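Local coordinates for protein alanine racemase (Corynebacterium glutamicum, PDB 2DY3) that belongs to the alanine racemase family, pairs a TIM-barrel N-terminal domain with a largely beta C-terminal domain, and binds pyridoxal-5'-phosphate, at residues D336-R340 and L341-N345; I309-G312 and D313-H316. All blocks are in the same frame, centred on the assembly; numbering follows the deposited sequence.

Contact 1. Residues D336-R340 and L341-N345; sequences DFAER and LDTIN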
loop_
_atom_site.group_PDB
_atom_site.type_symbol
_atom_site.label_atom_id
_atom_site.label_comp_id
_atom_site.label_asym_id
_atom_site.label_seq_id
_atom_site.Cartn_x
_atom_site.Cartn_y
_atom_site.Cartn_z
ATOM N N ASP B 336 0.341 -7.998 18.223
ATOM C CA ASP B 336 -0.605 -7.303 19.094
ATOM C C ASP B 336 -1.432 -6.315 18.271
ATOM O O ASP B 336 -2.666 -6.262 18.382
ATOM C CB ASP B 336 0.140 -6.533 20.180
ATOM C CG ASP B 336 -0.792 -5.726 21.061
ATOM O OD1 ASP B 336 -1.393 -6.309 21.984
ATOM O OD2 ASP B 336 -0.942 -4.510 20.822
ATOM N N PHE B 337 -0.741 -5.529 17.449
ATOM C CA PHE B 337 -1.396 -4.541 16.603
ATOM C C PHE B 337 -2.367 -5.253 15.667
ATOM O O PHE B 337 -3.477 -4.778 15.430
ATOM C CB PHE B 337 -0.350 -3.770 15.788
ATOM C CG PHE B 337 -0.918 -2.637 14.983
ATOM C CD1 PHE B 337 -0.831 -2.637 13.602
ATOM C CD2 PHE B 337 -1.542 -1.571 15.606
ATOM C CE1 PHE B 337 -1.358 -1.596 12.859
ATOM C CE2 PHE B 337 -2.070 -0.528 14.867
ATOM C CZ PHE B 337 -1.979 -0.541 13.495
ATOM N N ALA B 338 -1.939 -6.401 15.145
ATOM C CA ALA B 338 -2.764 -7.194 14.241
ATOM C C ALA B 338 -4.073 -7.593 14.907
ATOM O O ALA B 338 -5.147 -7.386 14.344
ATOM C CB ALA B 338 -2.009 -8.441 13.795
ATOM N N GLU B 339 -3.984 -8.171 16.103
ATOM C CA GLU B 339 -5.187 -8.597 16.804
ATOM C C GLU B 339 -6.083 -7.423 17.194
ATOM O O GLU B 339 -7.304 -7.567 17.244
ATOM C CB GLU B 339 -4.829 -9.460 18.023
ATOM C CG GLU B 339 -3.586 -9.041 18.787
ATOM C CD GLU B 339 -3.167 -10.072 19.830
ATOM O OE1 GLU B 339 -2.210 -9.804 20.588
ATOM O OE2 GLU B 339 -3.793 -11.153 19.890
ATOM N N ARG B 340 -5.486 -6.263 17.458
ATOM C CA ARG B 340 -6.269 -5.077 17.803
ATOM C C ARG B 340 -7.080 -4.691 16.571
ATOM O O ARG B 340 -8.195 -4.181 16.683
ATOM C CB ARG B 340 -5.354 -3.908 18.195
ATOM C CG ARG B 340 -4.658 -4.054 19.550
ATOM C CD ARG B 340 -5.598 -3.758 20.711
ATOM N NE ARG B 340 -5.066 -4.237 21.988
ATOM C CZ ARG B 340 -3.919 -3.837 22.533
ATOM N NH1 ARG B 340 -3.162 -2.938 21.921
ATOM N NH2 ARG B 340 -3.526 -4.341 23.696
ATOM N N LEU B 341 -6.512 -4.950 15.395
ATOM C CA LEU B 341 -7.169 -4.630 14.131
ATOM C C LEU B 341 -7.972 -5.796 13.566
ATOM O O LEU B 341 -8.423 -5.749 12.423
ATOM C CB LEU B 341 -6.135 -4.160 13.101
ATOM C CG LEU B 341 -5.843 -2.655 13.113
ATOM C CD1 LEU B 341 -5.574 -2.196 14.539
ATOM C CD2 LEU B 341 -4.660 -2.345 12.208
ATOM N N ASP B 342 -8.147 -6.838 14.370
ATOM C CA ASP B 342 -8.914 -8.004 13.952
ATOM C C ASP B 342 -8.369 -8.590 12.646
ATOM O O ASP B 342 -9.125 -8.897 11.729
ATOM C CB ASP B 342 -10.398 -7.614 13.812
ATOM C CG ASP B 342 -11.283 -8.767 13.352
ATOM O OD1 ASP B 342 -11.121 -9.902 13.848
ATOM O OD2 ASP B 342 -12.161 -8.529 12.496
ATOM N N THR B 343 -7.048 -8.733 12.573
ATOM C CA THR B 343 -6.391 -9.310 11.403
ATOM C C THR B 343 -5.135 -10.068 11.847
ATOM O O THR B 343 -4.992 -10.402 13.024
ATOM C CB THR B 343 -6.011 -8.225 10.367
ATOM O OG1 THR B 343 -5.567 -8.856 9.160
ATOM C CG2 THR B 343 -4.905 -7.322 10.909
ATOM N N ILE B 344 -4.224 -10.342 10.920
ATOM C CA ILE B 344 -3.013 -11.088 11.257
ATOM C C ILE B 344 -1.740 -10.288 10.993
ATOM O O ILE B 344 -1.738 -9.368 10.174
ATOM C CB ILE B 344 -2.963 -12.430 10.477
ATOM C CG1 ILE B 344 -3.003 -12.171 8.972
ATOM C CG2 ILE B 344 -4.151 -13.297 10.857
ATOM C CD1 ILE B 344 -3.082 -13.439 8.137
ATOM N N ASN B 345 -0.656 -10.644 11.682
ATOM C CA ASN B 345 0.607 -9.927 11.533
ATOM C C ASN B 345 1.136 -9.861 10.102
ATOM O O ASN B 345 1.849 -8.919 9.745
ATOM C CB ASN B 345 1.671 -10.501 12.489
ATOM C CG ASN B 345 1.746 -12.024 12.466
ATOM O OD1 ASN B 345 2.193 -12.643 13.436
ATOM N ND2 ASN B 345 1.331 -12.629 11.367
#

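Contact 2. Residues I309-G312 and D313-H316; sequences ISLG and DNPH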
loop_
_atom_site.group_PDB
_atom_site.type_symbol
_atom_site.label_atom_id
_atom_site.label_comp_id
_atom_site.label_asym_id
_atom_site.label_seq_id
_atom_site.Cartn_x
_atom_site.Cartn_y
_atom_site.Cartn_z
ATOM N N ILE B 309 -4.385 11.257 18.200
ATOM C CA ILE B 309 -4.305 10.468 19.424
ATOM C C ILE B 309 -4.576 11.402 20.600
ATOM O O ILE B 309 -4.276 12.603 20.535
ATOM C CB ILE B 309 -2.902 9.831 19.604
ATOM C CG1 ILE B 309 -1.843 10.926 19.767
ATOM C CG2 ILE B 309 -2.564 8.963 18.401
ATOM C CD1 ILE B 309 -0.461 10.383 20.083
ATOM N N SER B 310 -5.152 10.857 21.668
ATOM C CA SER B 310 -5.446 11.664 22.840
ATOM C C SER B 310 -4.340 11.531 23.876
ATOM O O SER B 310 -3.925 10.428 24.234
ATOM C CB SER B 310 -6.797 11.269 23.453
ATOM O OG SER B 310 -6.833 9.897 23.792
ATOM N N LEU B 311 -3.865 12.674 24.346
ATOM C CA LEU B 311 -2.808 12.728 25.338
ATOM C C LEU B 311 -3.423 12.933 26.722
ATOM O O LEU B 311 -2.721 12.928 27.734
ATOM C CB LEU B 311 -1.875 13.898 25.019
ATOM C CG LEU B 311 -1.345 13.992 23.585
ATOM C CD1 LEU B 311 -0.481 15.242 23.437
ATOM C CD2 LEU B 311 -0.539 12.739 23.252
ATOM N N GLY B 312 -4.737 13.109 26.767
ATOM C CA GLY B 312 -5.380 13.354 28.045
ATOM C C GLY B 312 -4.898 14.720 28.494
ATOM O O GLY B 312 -4.934 15.673 27.713
ATOM N N ASP B 313 -4.431 14.833 29.732
ATOM C CA ASP B 313 -3.935 16.119 30.212
ATOM C C ASP B 313 -2.456 16.243 29.866
ATOM O O ASP B 313 -1.775 17.158 30.319
ATOM C CB ASP B 313 -4.137 16.243 31.724
ATOM C CG ASP B 313 -3.362 15.209 32.495
ATOM O OD1 ASP B 313 -3.506 14.003 32.195
ATOM O OD2 ASP B 313 -2.605 15.606 33.403
ATOM N N ASN B 314 -1.978 15.310 29.049
ATOM C CA ASN B 314 -0.588 15.278 28.616
ATOM C C ASN B 314 0.389 15.447 29.782
ATOM O O ASN B 314 1.216 16.357 29.790
ATOM C CB ASN B 314 -0.343 16.363 27.557
ATOM C CG ASN B 314 0.994 16.196 26.856
ATOM O OD1 ASN B 314 1.500 15.081 26.731
ATOM N ND2 ASN B 314 1.561 17.298 26.380
ATOM N N PRO B 315 0.309 14.554 30.781
ATOM C CA PRO B 315 1.177 14.593 31.963
ATOM C C PRO B 315 2.666 14.365 31.704
ATOM O O PRO B 315 3.506 14.801 32.491
ATOM C CB PRO B 315 0.577 13.515 32.865
ATOM C CG PRO B 315 0.053 12.517 31.880
ATOM C CD PRO B 315 -0.620 13.413 30.852
ATOM N N HIS B 316 2.992 13.694 30.605
ATOM C CA HIS B 316 4.380 13.405 30.271
ATOM C C HIS B 316 4.965 14.467 29.346
ATOM O O HIS B 316 6.083 14.334 28.842
ATOM C CB HIS B 316 4.462 12.014 29.645
ATOM C CG HIS B 316 3.731 10.974 30.438
ATOM N ND1 HIS B 316 4.173 10.532 31.667
ATOM C CD2 HIS B 316 2.533 10.373 30.232
ATOM C CE1 HIS B 316 3.277 9.709 32.186
ATOM N NE2 HIS B 316 2.272 9.598 31.336
#

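Contact 1. Residues D336-R340 and L341-N345
L341 folds back over F337 at the point where helix 334-340 ends in a Schellman motif, in the C-terminal domain. From CB outward the leucine meets the phenylalanine step by step. Its CB sits above the helix end, 3.6 Å from F337 O, and is just as near A338 O. CG then turns toward the phenylalanine, and the two methyl groups share the work. CD1 lies over one face of the F337 ring, 4.2 Å from the ring centroid, a CH-pi contact displaced toward the rim; the same methyl also comes within 3.4 Å of F337 O. CD2 goes to the CE1–CZ side of the ring, 3.4 Å from CE1 of F337. With CG of F337 anti to the backbone N (chi1 -174°), the ring is carried beneath the leucine methyls, the two side chains crossing at a slant; F287 meets it edge-to-face, and V348 of the next helix packs against it too.

The backbone carries the motif itself. L341 N still makes a helical bond to F337 O and adds a weak one to A338 O. D342, with its positive phi of 55°, is the C-prime residue and reverses the chain. Its N bonds to E339 O at 3.1 Å, while T343 N reaches back to A338 O at 2.9 Å in a fairly straight bond (158°). Both donors stand above the carbonyl planes they approach.

Beyond the turn the chain runs back beside A338, with I344 at the N-cap position of helix 345-350. T343 rests CG2 near A338 O and its OG1 is hydrogen-bonded to OE1 of E347, whereas R281 of the second subunit packs on T343 and I344. The returning backbone passes close to the methyl of A338, whose CB lies 3.3 Å from N345 N.

Contact 2. Residues I309-G312 and D313-H316
L311 and N314 are the first and last residues of a type II' beta turn that takes the chain out of strand 307-312, at the surface of the C-terminal domain's beta sheet. Walking along the strand, I309 bonds through its backbone to A269 and buries its side chain against V289 and I291. S310 bonds the other way, to P297 of strand 294-299. At L311 and G312 the regular pairing breaks: both are opposite F267 of the adjacent strand 267-271 in a classic beta bulge, just where the turn starts.

L311 supplies the turn's acceptor. L311 O accepts a hydrogen bond from N314 N at 2.8 Å, with the donor well above the carbonyl plane and the bond moderately bent (145°). P315 CD then packs beside the same L311 O. G312 follows at the second position of the turn, with the positive phi (68°) that a type II' turn has there and that glycine adopts readily.

The turn makes the side chains of L311 and N314 run abreast in the same direction, and their CB atoms are 3.9 Å apart. N314 has CG anti to its own N (chi1 -168°), which lays its amide along the leucine. N314 OD1 accepts a hydrogen bond from V318 N, tying the turn to the loop beyond it, while L311 CD1 rests 3.8 Å from N314 CG.

Both contacts belong to the C-terminal domain and follow each other along the chain, contact 2 before contact 1. Their centres are 24 Å apart and their nearest atoms about 10 Å, so they do not touch. Contact 2 is peripheral, its centre about 37 Å from that of the chain, and meets no other subunit of the assembly. The centre of contact 1 is about 16 Å from that of the chain, and this contact meets the second subunit through L341 to I344. At contact 1 the side chain of N345 is about 8 Å from a bound pyridoxal-5'-phosphate, and Y346, next in sequence, is a ligand-pocket residue.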